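Local coordinates for conserved uncharacterized protein (predicted phosphoesterase COG0622) (Streptococcus pneumoniae, PDB 3CK2), which is of unknown function but probably hydrolyses phosphoester bonds as a manganese-binding member of the calcineurin-like phosphoesterase superfamily, at residues I21-E24 against V25-R28; Q95-D98 against Y99-Q102. All coordinates share one frame; numbering follows the deposited sequence.

Overall arrangement
Contacts 1 and 2 each join two successive turns of one helix, 19-29 in contact 1 and 95-103 in contact 2, and lie on opposite sides of the centre of the chain. Their centres are 30 Å apart and their nearest atoms about 20 Å, so they do not touch. Each helix is the middle of a beta-alpha-beta unit in a different sheet, which fits the layered, sheet-centred fold of calcineurin-like phosphoesterases. The two-manganese site, with Asp41 shared by both ions, lies at similar range from each: a manganese is about 12 Å from the side chain of Val22 in contact 1 and about 13 Å from that of Leu97 in contact 2. Neither contact supplies a metal ligand.

Contact 1 (I21-E24 against V25-R28); sequences IVEE and VRDR
In the crossover helix 19-29 of a beta-alpha-beta unit, Glu23 is followed one turn later by Arg26 and Asp27, and the three form a charged cluster on the outer side. The backbone bond from Asp27 N to Glu23 O (2.9 Å) ties the turn together. Asp27 CG lies beside its own backbone N (chi1 -77°), which brings the carboxylate back along the helix, with OD2 3.7 Å from Glu23 CG. Arg26, bent at chi2 and chi3, grips its neighbour side-on: NE (2.9 Å) and NH2 (2.8 Å) both reach Asp27 OD1, one on its anti and one on its syn side, so a single oxygen holds the guanidinium. Glu23 also meets that group through its methylene, CG lying 3.7 Å from Arg26 NH2, while its OE2 stays 4.1 Å from NH2, beyond a salt bridge. The arginine charge probably eases the closeness of the two carboxylates. Glu24 instead forms a hydrogen bond through OE2 with NE2 of His164. On the inner side Val25, its N bonded to Ile21 O, packs on Ile10 and Met12 of strand 7-12, which precedes the helix; strand 35-38 follows it in the unit.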
loop_
_atom_site.group_PDB
_atom_site.type_symbol
_atom_site.label_atom_id
_atom_site.label_comp_id
_atom_site.label_asym_id
_atom_site.label_seq_id
_atom_site.Cartn_x
_atom_site.Cartn_y
_atom_site.Cartn_z
ATOM N N ILE A 21 1.716 -6.592 14.572
ATOM C CA ILE A 21 0.733 -5.838 13.756
ATOM C C ILE A 21 0.555 -6.411 12.344
ATOM O O ILE A 21 -0.544 -6.417 11.781
ATOM C CB ILE A 21 0.952 -4.273 13.748
ATOM C CG1 ILE A 21 -0.372 -3.587 13.361
ATOM C CG2 ILE A 21 2.090 -3.815 12.852
ATOM C CD1 ILE A 21 -1.536 -3.783 14.362
ATOM N N VAL A 22 1.645 -6.891 11.785
ATOM C CA VAL A 22 1.637 -7.533 10.475
ATOM C C VAL A 22 0.819 -8.840 10.502
ATOM O O VAL A 22 0.011 -9.091 9.603
ATOM C CB VAL A 22 3.096 -7.755 10.008
ATOM C CG1 VAL A 22 3.156 -8.692 8.787
ATOM C CG2 VAL A 22 3.721 -6.403 9.732
ATOM N N GLU A 23 1.052 -9.652 11.536
ATOM C CA GLU A 23 0.295 -10.911 11.778
ATOM C C GLU A 23 -1.208 -10.643 11.976
ATOM O O GLU A 23 -2.045 -11.347 11.448
ATOM C CB GLU A 23 0.845 -11.644 13.017
ATOM C CG GLU A 23 0.182 -12.998 13.311
ATOM C CD GLU A 23 0.723 -13.711 14.562
ATOM O OE1 GLU A 23 1.327 -13.045 15.433
ATOM O OE2 GLU A 23 0.494 -14.940 14.701
ATOM N N GLU A 24 -1.517 -9.622 12.765
ATOM C CA GLU A 24 -2.890 -9.247 13.062
ATOM C C GLU A 24 -3.650 -8.840 11.804
ATOM O O GLU A 24 -4.786 -9.262 11.608
ATOM C CB GLU A 24 -2.928 -8.114 14.070
ATOM C CG GLU A 24 -4.344 -7.794 14.439
ATOM C CD GLU A 24 -4.483 -6.838 15.613
ATOM O OE1 GLU A 24 -3.433 -6.449 16.217
ATOM O OE2 GLU A 24 -5.662 -6.501 15.904
ATOM N N VAL A 25 -3.014 -8.040 10.962
ATOM C CA VAL A 25 -3.608 -7.588 9.698
ATOM C C VAL A 25 -3.713 -8.731 8.654
ATOM O O VAL A 25 -4.737 -8.852 7.948
ATOM C CB VAL A 25 -2.822 -6.330 9.127
ATOM C CG1 VAL A 25 -3.122 -6.073 7.641
ATOM C CG2 VAL A 25 -3.088 -5.109 10.003
ATOM N N ARG A 26 -2.670 -9.565 8.572
ATOM C CA ARG A 26 -2.723 -10.781 7.766
ATOM C C ARG A 26 -3.950 -11.618 8.154
ATOM O O ARG A 26 -4.820 -11.909 7.306
ATOM C CB ARG A 26 -1.452 -11.655 7.896
ATOM C CG ARG A 26 -1.554 -12.912 6.955
ATOM C CD ARG A 26 -0.868 -14.217 7.390
ATOM N NE ARG A 26 -1.085 -14.574 8.789
ATOM C CZ ARG A 26 -0.239 -15.318 9.501
ATOM N NH1 ARG A 26 0.845 -15.784 8.927
ATOM N NH2 ARG A 26 -0.464 -15.613 10.787
ATOM N N ASP A 27 -3.971 -12.008 9.428
ATOM C CA ASP A 27 -4.995 -12.849 9.995
ATOM C C ASP A 27 -6.406 -12.294 9.795
ATOM O O ASP A 27 -7.351 -13.035 9.556
ATOM C CB ASP A 27 -4.744 -13.030 11.510
ATOM C CG ASP A 27 -3.617 -14.019 11.821
ATOM O OD1 ASP A 27 -3.053 -14.614 10.876
ATOM O OD2 ASP A 27 -3.312 -14.209 13.019
ATOM N N ARG A 28 -6.550 -10.995 9.930
ATOM C CA ARG A 28 -7.867 -10.379 9.824
ATOM C C ARG A 28 -8.416 -10.453 8.402
ATOM O O ARG A 28 -9.620 -10.667 8.181
ATOM C CB ARG A 28 -7.765 -8.921 10.257
ATOM C CG ARG A 28 -9.087 -8.230 10.369
ATOM C CD ARG A 28 -8.895 -6.819 10.836
ATOM N NE ARG A 28 -10.173 -6.125 10.834
ATOM C CZ ARG A 28 -11.091 -6.249 11.792
ATOM N NH1 ARG A 28 -10.868 -7.010 12.872
ATOM N NH2 ARG A 28 -12.234 -5.590 11.677
#

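Contact 2 (Q95-D98 against Y99-Q102); sequences QKLD and YWAQ
Leu97 and Trp100, three residues apart on helix 95-103, form the tightly packed part of this contact. Leu97 CD1 comes to the rim of the indole, in its plane, 3.9 Å from Trp100 CE3 on the six-membered ring. Their spacing puts both side chains on the same buried side of the helix, and with CG opposite the backbone N (chi1 -170°) the end of Leu97 comes nearer to Trp100. The indole also meets the ring of Phe88, planes at about 25°, and makes a cation-pi contact with Arg70. Ala101 belongs to the same buried side, its N bonded to Leu97 O at 3.0 Å.

The flank facing strand 125-130 is more loosely matched. Asp98 and Gln102 lie one turn apart, yet Asp98 OD1 stays 3.9 Å from Gln102 NE2, and this buried oxygen has no polar partner in the model; the placing of the Gln102 side chain is itself less sure. On the solvent side, Tyr99 has an exposed side chain whose ring leads away from the preceding turn; what joins it to that turn is chiefly the backbone bond from Tyr99 N to Gln95 O (2.9 Å). Lys96 also points away, and its NZ forms a salt bridge with Asp89.

Among the surrounding elements, helix 95-103 is the connection between parallel strands 78-83 and 108-110. Leu97 and Trp100 both rest on Thr83, Trp100 and Ala101 on Ile81, and Leu97 also touches Tyr111 beyond the second strand. Asp98 and Ala101 reach Phe127 of strand 125-130, so the helix touches strands 78-83 and 125-130, which flank strand 108-110 in the five-stranded sheet.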
loop_
_atom_site.group_PDB
_atom_site.type_symbol
_atom_site.label_atom_id
_atom_site.label_comp_id
_atom_site.label_asym_id
_atom_site.label_seq_id
_atom_site.Cartn_x
_atom_site.Cartn_y
_atom_site.Cartn_z
ATOM N N GLN A 95 7.884 12.487 -10.180
ATOM C CA GLN A 95 7.991 12.365 -11.629
ATOM C C GLN A 95 8.512 10.991 -12.092
ATOM O O GLN A 95 8.029 10.447 -13.083
ATOM C CB GLN A 95 8.881 13.481 -12.189
ATOM C CG GLN A 95 8.254 14.863 -12.049
ATOM C CD GLN A 95 8.993 15.936 -12.816
ATOM O OE1 GLN A 95 10.222 16.054 -12.720
ATOM N NE2 GLN A 95 8.247 16.743 -13.578
ATOM N N LYS A 96 9.497 10.440 -11.384
ATOM C CA LYS A 96 10.008 9.119 -11.711
ATOM C C LYS A 96 8.966 8.033 -11.391
ATOM O O LYS A 96 8.728 7.151 -12.191
ATOM C CB LYS A 96 11.337 8.854 -10.981
ATOM C CG LYS A 96 12.524 9.660 -11.513
ATOM C CD LYS A 96 13.803 9.283 -10.810
ATOM C CE LYS A 96 14.897 10.350 -10.957
ATOM N NZ LYS A 96 15.091 11.230 -9.719
ATOM N N LEU A 97 8.340 8.106 -10.227
ATOM C CA LEU A 97 7.270 7.154 -9.894
ATOM C C LEU A 97 6.095 7.204 -10.904
ATOM O O LEU A 97 5.605 6.172 -11.347
ATOM C CB LEU A 97 6.749 7.408 -8.489
ATOM C CG LEU A 97 5.809 6.350 -7.900
ATOM C CD1 LEU A 97 6.580 5.022 -7.670
ATOM C CD2 LEU A 97 5.152 6.869 -6.632
ATOM N N ASP A 98 5.672 8.404 -11.274
ATOM C CA ASP A 98 4.591 8.586 -12.236
ATOM C C ASP A 98 5.005 8.132 -13.651
ATOM O O ASP A 98 4.188 7.603 -14.388
ATOM C CB ASP A 98 4.156 10.057 -12.240
ATOM C CG ASP A 98 2.929 10.315 -13.085
ATOM O OD1 ASP A 98 1.835 9.804 -12.793
ATOM O OD2 ASP A 98 3.039 11.070 -14.047
ATOM N N TYR A 99 6.254 8.336 -14.050
ATOM C CA TYR A 99 6.686 7.846 -15.358
ATOM C C TYR A 99 6.546 6.311 -15.456
ATOM O O TYR A 99 6.051 5.772 -16.448
ATOM C CB TYR A 99 8.121 8.280 -15.623
ATOM C CG TYR A 99 8.667 7.857 -16.980
ATOM C CD1 TYR A 99 8.345 8.560 -18.136
ATOM C CD2 TYR A 99 9.524 6.759 -17.092
ATOM C CE1 TYR A 99 8.856 8.175 -19.383
ATOM C CE2 TYR A 99 10.029 6.369 -18.314
ATOM C CZ TYR A 99 9.697 7.078 -19.455
ATOM O OH TYR A 99 10.218 6.673 -20.645
ATOM N N TRP A 100 6.960 5.631 -14.386
ATOM C CA TRP A 100 6.910 4.175 -14.288
ATOM C C TRP A 100 5.478 3.716 -14.319
ATOM O O TRP A 100 5.174 2.763 -15.002
ATOM C CB TRP A 100 7.606 3.695 -12.995
ATOM C CG TRP A 100 7.464 2.222 -12.710
ATOM C CD1 TRP A 100 7.722 1.203 -13.581
ATOM C CD2 TRP A 100 7.059 1.598 -11.476
ATOM N NE1 TRP A 100 7.490 -0.012 -12.980
ATOM C CE2 TRP A 100 7.085 0.198 -11.687
ATOM C CE3 TRP A 100 6.660 2.079 -10.225
ATOM C CZ2 TRP A 100 6.740 -0.724 -10.688
ATOM C CZ3 TRP A 100 6.318 1.159 -9.234
ATOM C CH2 TRP A 100 6.370 -0.224 -9.471
ATOM N N ALA A 101 4.602 4.393 -13.574
ATOM C CA ALA A 101 3.187 4.023 -13.488
ATOM C C ALA A 101 2.486 4.164 -14.836
ATOM O O ALA A 101 1.549 3.418 -15.156
ATOM C CB ALA A 101 2.460 4.864 -12.406
ATOM N N GLN A 102 2.947 5.123 -15.629
ATOM C CA GLN A 102 2.363 5.375 -16.926
ATOM C C GLN A 102 2.871 4.335 -17.925
ATOM O O GLN A 102 2.087 3.805 -18.717
ATOM C CB GLN A 102 2.705 6.785 -17.396
ATOM C CG GLN A 102 2.378 7.873 -16.412
ATOM C CD GLN A 102 1.182 8.658 -16.800
ATOM O OE1 GLN A 102 1.222 9.394 -17.793
ATOM N NE2 GLN A 102 0.090 8.531 -16.020
#